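Local coordinates for solute carrier family 15 member 1 (Mus musculus, PDB 5A9D), which probably carries small peptides into intestinal cells together with protons, and is represented here by its extracellular domain, at residues N103-M108 with I141-V146; I99-T104 with K116-V121; K137-N142 with T152-S157; Y165-R170 with V179-D184. One frame throughout, in Å; residues are numbered along the deposited sequence.

Contact 1: residues N103-M108 with I141-V146; sequences NTLNEM and INTTAV
The backbone oxygen of Met-108 is gripped twice. Thr-143 OG1 donates to Met-108 O at 2.9 Å, coming in tilted 33° from the carbonyl plane. A water also donates to Met-108 O and accepts from Thr-144 N, so it bridges the two segments. Thr-143 OG1 reaches the carbonyl because it stands anti to its own backbone N (chi1 -175°). The same oxygen accepts from Ala-145 N, which makes an ST turn. One hydroxyl thus ties the turn at 143-145 to the loop.

The apolar part lies beside this bond. Ala-145 CB sits against Glu-107 CB at 3.8 Å and against Leu-105 CD1 at 4.0 Å. Leu-105 CD1 also meets the methyl CG2 of Thr-143. Glu-107 crosses Thr-144 at about a right angle, its CG 3.6 Å from Thr-144 OG1.

Within the loop, Asn-103 OD1 accepts from Leu-105 N in an Asx turn. Its ND2 donates to Glu-107 O at 2.8 Å, nearly straight and in the amide plane. These two bonds hold the loop to the side chain of Asn-103. The contact is at the surface. It joins the loop between strands 97-103 and 109-113 to the turn that follows strand 138-142, with Leu-105 also resting on Leu-177 of strand 177-184.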
# COMPACT_ATOMS: atom_id res chain seq x y z
N ASN A 103 0.87 -16.01 0.82
CA ASN A 103 1.78 -17.10 0.54
C ASN A 103 2.44 -17.56 1.83
O ASN A 103 3.09 -16.76 2.48
CB ASN A 103 2.82 -16.66 -0.50
CG ASN A 103 3.86 -17.71 -0.82
OD1 ASN A 103 3.63 -18.90 -0.64
ND2 ASN A 103 4.98 -17.30 -1.36
N THR A 104 2.29 -18.84 2.21
CA THR A 104 2.98 -19.35 3.41
C THR A 104 4.18 -20.22 3.03
O THR A 104 4.86 -20.73 3.90
CB THR A 104 2.04 -20.09 4.38
OG1 THR A 104 1.69 -21.35 3.81
CG2 THR A 104 0.79 -19.28 4.73
N LEU A 105 4.45 -20.38 1.72
CA LEU A 105 5.54 -21.21 1.23
C LEU A 105 6.86 -20.46 1.33
O LEU A 105 6.85 -19.24 1.47
CB LEU A 105 5.26 -21.67 -0.22
CG LEU A 105 3.88 -22.29 -0.48
CD1 LEU A 105 3.69 -22.57 -1.95
CD2 LEU A 105 3.64 -23.54 0.37
N ASN A 106 7.99 -21.20 1.22
CA ASN A 106 9.35 -20.67 1.33
C ASN A 106 9.89 -20.11 -0.00
O ASN A 106 11.01 -19.57 -0.06
CB ASN A 106 10.29 -21.73 1.95
CG ASN A 106 9.84 -22.13 3.35
OD1 ASN A 106 9.49 -21.29 4.18
ND2 ASN A 106 9.78 -23.43 3.61
N GLU A 107 9.10 -20.23 -1.06
CA GLU A 107 9.37 -19.73 -2.41
C GLU A 107 8.22 -18.81 -2.81
O GLU A 107 7.11 -18.95 -2.27
CB GLU A 107 9.49 -20.88 -3.44
CG GLU A 107 10.58 -21.92 -3.16
CD GLU A 107 12.02 -21.43 -3.04
OE1 GLU A 107 12.39 -20.48 -3.76
OE2 GLU A 107 12.77 -22.02 -2.23
N MET A 108 8.47 -17.91 -3.75
CA MET A 108 7.47 -16.99 -4.29
C MET A 108 6.39 -17.77 -5.05
O MET A 108 6.65 -18.86 -5.57
CB MET A 108 8.14 -16.02 -5.28
CG MET A 108 8.97 -14.94 -4.62
SD MET A 108 9.85 -14.03 -5.91
CE MET A 108 10.86 -12.92 -4.89
N ILE A 141 -2.03 -21.65 -9.66
CA ILE A 141 -0.94 -21.29 -8.78
C ILE A 141 0.30 -21.98 -9.31
O ILE A 141 0.32 -23.19 -9.44
CB ILE A 141 -1.20 -21.63 -7.29
CG1 ILE A 141 -2.36 -20.81 -6.70
CG2 ILE A 141 0.09 -21.41 -6.47
CD1 ILE A 141 -2.96 -21.44 -5.43
N ASN A 142 1.33 -21.20 -9.61
CA ASN A 142 2.61 -21.73 -10.09
C ASN A 142 3.73 -21.28 -9.16
O ASN A 142 3.79 -20.11 -8.75
CB ASN A 142 2.85 -21.36 -11.56
CG ASN A 142 1.96 -22.16 -12.49
OD1 ASN A 142 2.32 -23.25 -12.95
ND2 ASN A 142 0.74 -21.69 -12.74
N THR A 143 4.54 -22.25 -8.72
CA THR A 143 5.64 -22.08 -7.78
C THR A 143 6.67 -23.20 -7.95
O THR A 143 6.33 -24.28 -8.43
CB THR A 143 5.10 -22.00 -6.33
OG1 THR A 143 6.16 -21.71 -5.42
CG2 THR A 143 4.33 -23.26 -5.88
N THR A 144 7.94 -22.92 -7.55
CA THR A 144 9.04 -23.89 -7.56
C THR A 144 9.04 -24.68 -6.22
O THR A 144 9.77 -25.67 -6.09
CB THR A 144 10.39 -23.18 -7.80
OG1 THR A 144 10.62 -22.21 -6.77
CG2 THR A 144 10.50 -22.54 -9.19
N ALA A 145 8.23 -24.24 -5.24
CA ALA A 145 8.11 -24.83 -3.90
C ALA A 145 7.58 -26.28 -3.89
O ALA A 145 7.87 -27.03 -2.94
CB ALA A 145 7.25 -23.95 -3.01
N VAL A 146 6.82 -26.67 -4.93
CA VAL A 146 6.24 -28.02 -5.04
C VAL A 146 6.72 -28.75 -6.31
O VAL A 146 7.25 -28.12 -7.23
CB VAL A 146 4.69 -28.00 -4.93
CG1 VAL A 146 4.24 -27.65 -3.51
CG2 VAL A 146 4.05 -27.06 -5.96
O HOH W 1 8.67 -20.03 -7.06

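Contact 2: residues I99-T104 with K116-V121; sequences IRFVNT and KVYENV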
# COMPACT_ATOMS: atom_id res chain seq x y z
N ILE A 99 -10.24 -10.04 -3.81
CA ILE A 99 -9.52 -11.25 -3.43
C ILE A 99 -8.03 -10.94 -3.32
O ILE A 99 -7.46 -10.35 -4.23
CB ILE A 99 -9.80 -12.45 -4.39
CG1 ILE A 99 -11.29 -12.85 -4.39
CG2 ILE A 99 -8.90 -13.67 -4.08
CD1 ILE A 99 -11.69 -13.81 -5.57
N ARG A 100 -7.41 -11.36 -2.22
CA ARG A 100 -5.96 -11.25 -2.08
C ARG A 100 -5.44 -12.64 -1.69
O ARG A 100 -6.20 -13.48 -1.21
CB ARG A 100 -5.56 -10.17 -1.05
CG ARG A 100 -5.91 -10.55 0.37
CD ARG A 100 -5.26 -9.62 1.35
NE ARG A 100 -5.75 -9.91 2.68
CZ ARG A 100 -5.60 -9.12 3.73
NH1 ARG A 100 -4.92 -7.98 3.61
NH2 ARG A 100 -6.13 -9.44 4.90
N PHE A 101 -4.18 -12.89 -1.97
CA PHE A 101 -3.56 -14.17 -1.67
C PHE A 101 -2.45 -13.99 -0.65
O PHE A 101 -1.73 -13.00 -0.68
CB PHE A 101 -3.00 -14.82 -2.94
CG PHE A 101 -4.10 -15.35 -3.83
CD1 PHE A 101 -4.74 -14.52 -4.76
CD2 PHE A 101 -4.55 -16.67 -3.69
CE1 PHE A 101 -5.80 -15.01 -5.53
CE2 PHE A 101 -5.58 -17.17 -4.49
CZ PHE A 101 -6.22 -16.33 -5.39
N VAL A 102 -2.32 -14.97 0.26
CA VAL A 102 -1.28 -14.97 1.26
C VAL A 102 -0.44 -16.20 0.94
O VAL A 102 -0.98 -17.31 0.87
CB VAL A 102 -1.82 -14.96 2.73
CG1 VAL A 102 -0.71 -15.32 3.74
CG2 VAL A 102 -2.44 -13.62 3.07
N ASN A 103 0.87 -16.01 0.82
CA ASN A 103 1.78 -17.10 0.54
C ASN A 103 2.44 -17.56 1.83
O ASN A 103 3.09 -16.76 2.48
CB ASN A 103 2.82 -16.66 -0.50
CG ASN A 103 3.86 -17.71 -0.82
OD1 ASN A 103 3.63 -18.90 -0.64
ND2 ASN A 103 4.98 -17.30 -1.36
N THR A 104 2.29 -18.84 2.21
CA THR A 104 2.98 -19.35 3.41
C THR A 104 4.18 -20.22 3.03
O THR A 104 4.86 -20.73 3.90
CB THR A 104 2.04 -20.09 4.38
OG1 THR A 104 1.69 -21.35 3.81
CG2 THR A 104 0.79 -19.28 4.73
N LYS A 116 -6.45 -11.73 -14.43
CA LYS A 116 -5.67 -10.93 -13.47
C LYS A 116 -4.50 -11.75 -12.92
O LYS A 116 -4.56 -12.97 -12.94
CB LYS A 116 -6.55 -10.33 -12.36
CG LYS A 116 -7.55 -9.31 -12.97
CD LYS A 116 -8.34 -8.59 -11.92
CE LYS A 116 -9.26 -7.56 -12.56
NZ LYS A 116 -10.49 -8.19 -13.08
N VAL A 117 -3.41 -11.08 -12.52
CA VAL A 117 -2.19 -11.73 -12.06
C VAL A 117 -1.77 -11.13 -10.73
O VAL A 117 -1.83 -9.92 -10.54
CB VAL A 117 -1.03 -11.60 -13.13
CG1 VAL A 117 0.22 -12.35 -12.69
CG2 VAL A 117 -1.46 -12.08 -14.50
N TYR A 118 -1.27 -11.98 -9.86
CA TYR A 118 -0.68 -11.64 -8.58
C TYR A 118 0.69 -12.30 -8.72
O TYR A 118 0.84 -13.50 -8.49
CB TYR A 118 -1.43 -12.30 -7.43
CG TYR A 118 -2.90 -11.96 -7.31
CD1 TYR A 118 -3.86 -12.65 -8.03
CD2 TYR A 118 -3.33 -11.04 -6.36
CE1 TYR A 118 -5.22 -12.36 -7.88
CE2 TYR A 118 -4.69 -10.78 -6.17
CZ TYR A 118 -5.63 -11.47 -6.91
OH TYR A 118 -6.96 -11.23 -6.70
N GLU A 119 1.66 -11.52 -9.15
CA GLU A 119 2.99 -12.00 -9.46
C GLU A 119 3.93 -11.97 -8.30
O GLU A 119 4.02 -10.96 -7.60
CB GLU A 119 3.59 -11.24 -10.66
CG GLU A 119 4.70 -12.03 -11.36
CD GLU A 119 4.86 -11.75 -12.84
OE1 GLU A 119 5.57 -10.77 -13.17
OE2 GLU A 119 4.29 -12.50 -13.66
N ASN A 120 4.67 -13.09 -8.12
CA ASN A 120 5.73 -13.25 -7.12
C ASN A 120 5.36 -12.78 -5.72
O ASN A 120 6.04 -11.91 -5.16
CB ASN A 120 7.00 -12.55 -7.61
CG ASN A 120 7.58 -13.11 -8.87
OD1 ASN A 120 7.42 -14.30 -9.19
ND2 ASN A 120 8.30 -12.27 -9.61
N VAL A 121 4.27 -13.31 -5.18
CA VAL A 121 3.87 -13.00 -3.80
C VAL A 121 4.95 -13.66 -2.94
O VAL A 121 5.14 -14.88 -3.00
CB VAL A 121 2.45 -13.48 -3.44
CG1 VAL A 121 2.08 -13.05 -2.01
CG2 VAL A 121 1.42 -12.97 -4.43
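Two strands from the facing sheets of an immunoglobulin-like beta sandwich meet here. Strand 99-103 and strand 116-121 run in nearly the same direction, 20° apart, with their axes 8.3 Å from each other at the closest. They share no backbone pairing, so side chains span the gap. Phe-101 and Tyr-118 form a T-shaped pair. The edge of Phe-101 points at the face of Tyr-118, with the planes at 72° and the centroids 4.9 Å apart. Phe-101 CD1 stands over the centre of the tyrosine ring, and Phe-101 CE1 comes to 3.6 Å from Tyr-118 CE1.

The phenol then continues across the sandwich to the opposite backbone. Tyr-118 OH donates to Ile-99 O at 2.7 Å, from above the carbonyl plane. This bond gives the buried hydroxyl a partner and pins the far end of the ring. A phenylalanine in place of Tyr-118 would probably keep the ring contact but leave Ile-99 O without this donor.

In the sandwich core, Phe-101 also meets the rings of Tyr-139 and Tyr-167, so the edge-to-face pair is part of a larger aromatic cluster.

At the other end, Asn-103 ND2 donates to Val-121 O at 2.9 Å, in addition to its stronger bond to Glu-107 O. Val-121 CG1, anti to its own N (chi1 -177°), lies 4.0 Å from Asn-103 CB and equally near Phe-101 O. A G1 beta bulge, with Asn-120 and Val-121 set against the single residue Val-109, shapes the end of this strand.

Contact 3: residues K137-N142 with T152-S157; sequences KQYTIN and TDFKSS
Backbone hydrogen bonds join Tyr-139 and Phe-154 in both directions, as the hydrogen-bonded pair of an antiparallel hairpin. Tyr-139 N donates to Phe-154 O at 2.9 Å, and Phe-154 N returns a bond to Tyr-139 O. Ile-141 N donates to Thr-152 O beyond this pair. Ser-156 N donates to Lys-137 O on the other side, at 2.7 Å and almost straight.

One side chain joins the backbone bonding. Ser-156 OG accepts from Lys-137 N at 2.9 Å and donates to Ser-157 O on a lone pair. The hydroxyl thus both accepts and donates.

The aromatic packing is on the face that carries Tyr-139 and Phe-154. Tyr-139 CG stands between its backbone N and carbonyl carbon (chi1 66°), which turns the ring across toward the partner strand. Phe-154 CB then lies over one face of that ring, 3.7 Å from its centroid, as a CH-pi contact. The ring planes are only 25° apart, but the centroids lie 5.7 Å from each other, so there is little face-to-face stacking. Phe-154 CE1 packs on Ile-141 CD1 at 3.8 Å. An alanine at Tyr-139 is likely to leave Phe-154 CB without its cover and open a gap beside Val-179 and Phe-101.

The other face is more polar. Gln-138 and Lys-155 run side by side, with Gln-138 NE2 3.8 Å from Lys-155 CG. Thr-140 CG2 lies beside Asp-153 OD1.

The hairpin is thus two-sided: its aromatic face closes onto the sandwich core, and its polar face carries the exposed Gln-138, Asp-153 and Lys-155.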
# COMPACT_ATOMS: atom_id res chain seq x y z
N LYS A 137 -14.71 -18.90 -9.52
CA LYS A 137 -13.66 -18.48 -10.46
C LYS A 137 -12.58 -19.55 -10.47
O LYS A 137 -12.17 -20.03 -9.40
CB LYS A 137 -12.99 -17.13 -10.04
CG LYS A 137 -13.92 -15.91 -9.93
CD LYS A 137 -14.49 -15.50 -11.27
CE LYS A 137 -15.91 -15.05 -11.10
NZ LYS A 137 -16.59 -14.82 -12.39
N GLN A 138 -12.10 -19.89 -11.66
CA GLN A 138 -10.99 -20.82 -11.79
C GLN A 138 -9.69 -20.01 -11.63
O GLN A 138 -9.63 -18.87 -12.04
CB GLN A 138 -10.99 -21.50 -13.17
CG GLN A 138 -12.03 -22.60 -13.30
CD GLN A 138 -11.42 -23.79 -13.98
OE1 GLN A 138 -11.38 -23.88 -15.22
NE2 GLN A 138 -10.87 -24.70 -13.17
N TYR A 139 -8.66 -20.60 -11.03
CA TYR A 139 -7.37 -19.94 -10.91
C TYR A 139 -6.21 -20.92 -10.87
O TYR A 139 -6.41 -22.12 -10.62
CB TYR A 139 -7.32 -18.94 -9.73
CG TYR A 139 -7.41 -19.53 -8.35
CD1 TYR A 139 -8.65 -19.81 -7.77
CD2 TYR A 139 -6.28 -19.74 -7.58
CE1 TYR A 139 -8.75 -20.30 -6.47
CE2 TYR A 139 -6.36 -20.24 -6.29
CZ TYR A 139 -7.59 -20.51 -5.74
OH TYR A 139 -7.62 -20.97 -4.46
N THR A 140 -5.01 -20.43 -11.17
CA THR A 140 -3.85 -21.29 -11.15
C THR A 140 -2.84 -20.76 -10.21
O THR A 140 -2.72 -19.56 -10.06
CB THR A 140 -3.21 -21.49 -12.54
OG1 THR A 140 -2.55 -20.28 -12.93
CG2 THR A 140 -4.19 -21.96 -13.60
N ILE A 141 -2.03 -21.65 -9.66
CA ILE A 141 -0.94 -21.29 -8.78
C ILE A 141 0.30 -21.98 -9.31
O ILE A 141 0.32 -23.19 -9.44
CB ILE A 141 -1.20 -21.63 -7.29
CG1 ILE A 141 -2.36 -20.81 -6.70
CG2 ILE A 141 0.09 -21.41 -6.47
CD1 ILE A 141 -2.96 -21.44 -5.43
N ASN A 142 1.33 -21.20 -9.61
CA ASN A 142 2.61 -21.73 -10.09
C ASN A 142 3.73 -21.28 -9.16
O ASN A 142 3.79 -20.11 -8.75
CB ASN A 142 2.85 -21.36 -11.56
CG ASN A 142 1.96 -22.16 -12.49
OD1 ASN A 142 2.32 -23.25 -12.95
ND2 ASN A 142 0.74 -21.69 -12.74
N THR A 152 -2.04 -27.65 -10.20
CA THR A 152 -1.89 -26.19 -10.23
C THR A 152 -3.21 -25.46 -10.48
O THR A 152 -3.24 -24.23 -10.47
CB THR A 152 -0.82 -25.74 -11.26
OG1 THR A 152 -1.19 -26.17 -12.56
CG2 THR A 152 0.58 -26.22 -10.91
N ASP A 153 -4.29 -26.21 -10.72
CA ASP A 153 -5.61 -25.65 -11.02
C ASP A 153 -6.51 -25.68 -9.82
O ASP A 153 -6.59 -26.70 -9.14
CB ASP A 153 -6.27 -26.39 -12.20
CG ASP A 153 -5.43 -26.37 -13.47
OD1 ASP A 153 -5.07 -25.26 -13.92
OD2 ASP A 153 -5.14 -27.46 -14.01
N PHE A 154 -7.14 -24.55 -9.52
CA PHE A 154 -7.99 -24.42 -8.34
C PHE A 154 -9.24 -23.68 -8.70
O PHE A 154 -9.33 -23.11 -9.78
CB PHE A 154 -7.24 -23.67 -7.21
CG PHE A 154 -5.99 -24.37 -6.74
CD1 PHE A 154 -4.77 -24.14 -7.36
CD2 PHE A 154 -6.04 -25.29 -5.69
CE1 PHE A 154 -3.62 -24.81 -6.94
CE2 PHE A 154 -4.89 -25.96 -5.28
CZ PHE A 154 -3.68 -25.71 -5.90
N LYS A 155 -10.22 -23.69 -7.80
CA LYS A 155 -11.49 -23.01 -7.99
C LYS A 155 -11.83 -22.26 -6.71
O LYS A 155 -11.72 -22.81 -5.61
CB LYS A 155 -12.61 -24.01 -8.34
CG LYS A 155 -12.64 -24.41 -9.81
CD LYS A 155 -13.85 -25.29 -10.15
CE LYS A 155 -13.63 -26.76 -9.90
NZ LYS A 155 -14.86 -27.56 -10.18
N SER A 156 -12.29 -21.02 -6.85
CA SER A 156 -12.73 -20.23 -5.71
C SER A 156 -14.11 -20.74 -5.34
O SER A 156 -14.75 -21.43 -6.15
CB SER A 156 -12.80 -18.75 -6.09
OG SER A 156 -14.00 -18.43 -6.78
N SER A 157 -14.61 -20.40 -4.13
CA SER A 157 -15.96 -20.78 -3.79
C SER A 157 -16.95 -19.83 -4.53
O SER A 157 -16.52 -18.94 -5.28
CB SER A 157 -16.17 -20.74 -2.28
OG SER A 157 -16.03 -19.42 -1.78
O HOH W 2 -10.02 -21.82 -3.52

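Contact 4: residues Y165-R170 with V179-D184; sequences YTYVIR and VKEFED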
# COMPACT_ATOMS: atom_id res chain seq x y z
N TYR A 165 -12.10 -11.50 0.32
CA TYR A 165 -11.56 -12.77 0.80
C TYR A 165 -10.05 -12.77 0.73
O TYR A 165 -9.46 -12.12 -0.13
CB TYR A 165 -12.10 -13.96 -0.03
CG TYR A 165 -13.61 -14.05 -0.11
CD1 TYR A 165 -14.34 -14.72 0.87
CD2 TYR A 165 -14.30 -13.46 -1.16
CE1 TYR A 165 -15.73 -14.78 0.81
CE2 TYR A 165 -15.69 -13.54 -1.24
CZ TYR A 165 -16.40 -14.19 -0.25
OH TYR A 165 -17.76 -14.26 -0.34
N THR A 166 -9.44 -13.56 1.63
CA THR A 166 -8.01 -13.81 1.70
C THR A 166 -7.87 -15.30 1.48
O THR A 166 -8.46 -16.11 2.19
CB THR A 166 -7.44 -13.38 3.05
OG1 THR A 166 -7.54 -11.97 3.16
CG2 THR A 166 -5.97 -13.73 3.19
N TYR A 167 -7.13 -15.65 0.46
CA TYR A 167 -6.87 -17.05 0.12
C TYR A 167 -5.46 -17.37 0.59
O TYR A 167 -4.50 -16.72 0.15
CB TYR A 167 -7.06 -17.22 -1.40
CG TYR A 167 -8.51 -17.30 -1.84
CD1 TYR A 167 -9.52 -16.64 -1.14
CD2 TYR A 167 -8.89 -18.10 -2.92
CE1 TYR A 167 -10.86 -16.77 -1.50
CE2 TYR A 167 -10.23 -18.24 -3.28
CZ TYR A 167 -11.21 -17.56 -2.58
OH TYR A 167 -12.53 -17.69 -2.96
N VAL A 168 -5.33 -18.25 1.60
CA VAL A 168 -4.02 -18.60 2.18
C VAL A 168 -3.51 -19.85 1.50
O VAL A 168 -4.15 -20.89 1.57
CB VAL A 168 -4.08 -18.74 3.74
CG1 VAL A 168 -2.76 -19.26 4.30
CG2 VAL A 168 -4.46 -17.42 4.41
N ILE A 169 -2.34 -19.76 0.86
CA ILE A 169 -1.71 -20.85 0.14
C ILE A 169 -0.76 -21.56 1.08
O ILE A 169 0.15 -20.91 1.59
CB ILE A 169 -0.96 -20.28 -1.10
CG1 ILE A 169 -1.96 -19.49 -2.02
CG2 ILE A 169 -0.19 -21.42 -1.85
CD1 ILE A 169 -1.19 -18.57 -3.11
N ARG A 170 -0.91 -22.88 1.25
CA ARG A 170 0.01 -23.67 2.10
C ARG A 170 0.31 -25.02 1.51
O ARG A 170 -0.37 -25.44 0.56
CB ARG A 170 -0.60 -23.86 3.50
CG ARG A 170 -1.97 -24.55 3.51
CD ARG A 170 -2.22 -25.18 4.86
NE ARG A 170 -3.64 -25.19 5.19
CZ ARG A 170 -4.19 -25.95 6.14
NH1 ARG A 170 -3.43 -26.79 6.84
NH2 ARG A 170 -5.49 -25.87 6.39
N VAL A 179 -5.35 -24.49 -0.61
CA VAL A 179 -5.76 -23.12 -0.37
C VAL A 179 -6.89 -23.07 0.68
O VAL A 179 -7.91 -23.72 0.51
CB VAL A 179 -6.14 -22.39 -1.69
CG1 VAL A 179 -6.47 -20.92 -1.43
CG2 VAL A 179 -5.03 -22.50 -2.74
N LYS A 180 -6.72 -22.25 1.73
CA LYS A 180 -7.76 -22.02 2.74
C LYS A 180 -8.34 -20.62 2.53
O LYS A 180 -7.60 -19.65 2.45
CB LYS A 180 -7.22 -22.22 4.17
CG LYS A 180 -8.35 -22.17 5.21
CD LYS A 180 -8.04 -22.95 6.48
CE LYS A 180 -9.15 -22.83 7.50
NZ LYS A 180 -8.76 -23.48 8.77
N GLU A 181 -9.65 -20.52 2.43
CA GLU A 181 -10.34 -19.24 2.19
C GLU A 181 -10.82 -18.60 3.48
O GLU A 181 -11.42 -19.27 4.32
CB GLU A 181 -11.56 -19.45 1.27
CG GLU A 181 -11.23 -20.16 -0.03
CD GLU A 181 -12.41 -20.35 -0.95
OE1 GLU A 181 -13.46 -19.71 -0.72
OE2 GLU A 181 -12.28 -21.16 -1.90
N PHE A 182 -10.63 -17.30 3.60
CA PHE A 182 -11.10 -16.56 4.78
C PHE A 182 -11.90 -15.38 4.28
O PHE A 182 -11.48 -14.70 3.34
CB PHE A 182 -9.89 -16.05 5.61
CG PHE A 182 -9.09 -17.16 6.24
CD1 PHE A 182 -9.43 -17.66 7.49
CD2 PHE A 182 -7.98 -17.70 5.59
CE1 PHE A 182 -8.70 -18.70 8.07
CE2 PHE A 182 -7.27 -18.76 6.17
CZ PHE A 182 -7.62 -19.25 7.40
N GLU A 183 -13.03 -15.10 4.89
CA GLU A 183 -13.76 -13.92 4.47
C GLU A 183 -13.22 -12.75 5.27
O GLU A 183 -12.93 -12.90 6.46
CB GLU A 183 -15.27 -14.07 4.72
CG GLU A 183 -16.07 -13.09 3.86
CD GLU A 183 -17.59 -13.20 3.86
OE1 GLU A 183 -18.12 -14.34 3.90
OE2 GLU A 183 -18.25 -12.14 3.78
N ASP A 184 -13.02 -11.62 4.63
CA ASP A 184 -12.60 -10.43 5.36
C ASP A 184 -13.75 -9.46 5.25
O ASP A 184 -14.57 -9.60 4.33
CB ASP A 184 -11.41 -9.75 4.66
CG ASP A 184 -10.18 -10.57 4.45
OD1 ASP A 184 -9.60 -11.03 5.45
OD2 ASP A 184 -9.73 -10.66 3.30
O HOH W 3 -7.97 -26.34 8.12
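Val-168 and Lys-180 exchange backbone hydrogen bonds in the antiparallel beta hairpin of strands 164-171 and 177-184, at one edge of a sandwich sheet. Thr-166 and Phe-182 do the same.

The packing is close on the face that holds Tyr-167. Glu-181 lies alongside Tyr-167, and its CG sits over the ring, 3.8 Å from the centroid. The carboxylate is stacked on the ring, their planes 14° apart. Glu-181 OE1 also takes a hydrogen bond from Ser-157 OG. Val-179 CG1 packs against Tyr-167 CB at 3.7 Å. On the other face, Val-168 CG2 meets Phe-182 CE2 at 3.6 Å.

The Arg-170 end is looser. Arg-170 NH2 comes no nearer to Lys-180 than its CD, at 3.9 Å. One water takes a hydrogen bond from Lys-180 NZ and a weak one from Arg-170 NH2. It lies between two like charges and probably eases their repulsion. Lys-180 NZ also donates to Met-31 O of the second subunit.

Asp-184 closes the opposite end. Its OD1 forms a salt bridge with Lys-8 of the second subunit, and its OD2 also bonds Tyr-129 OH. Thr-166 OG1 donates to Asp-184 OD2 at 2.6 Å, meeting the syn lone pair of that carboxylate oxygen.

All four contacts lie in one beta sandwich. Contacts 1 and 2 share Asn-103 and Thr-104, and their centres are about 10 Å apart. Contacts 1 and 3 share Ile-141 and Asn-142 on strand 138-142. The core side chains join the rest: Phe-101 CE2 of contact 2 lies 3.6 Å from Tyr-139 CE2 of contact 3 and 3.4 Å from Tyr-167 CB of contact 4. Contacts 3 and 4 also meet through Ser-157 OG and Glu-181 OE1, 2.8 Å apart. Strand 97-103 of contact 2 and strand 164-171 of contact 4 are neighbours in one sheet, where Arg-100 NE is 2.8 Å from Thr-166 OG1. Both contacts touch the second subunit.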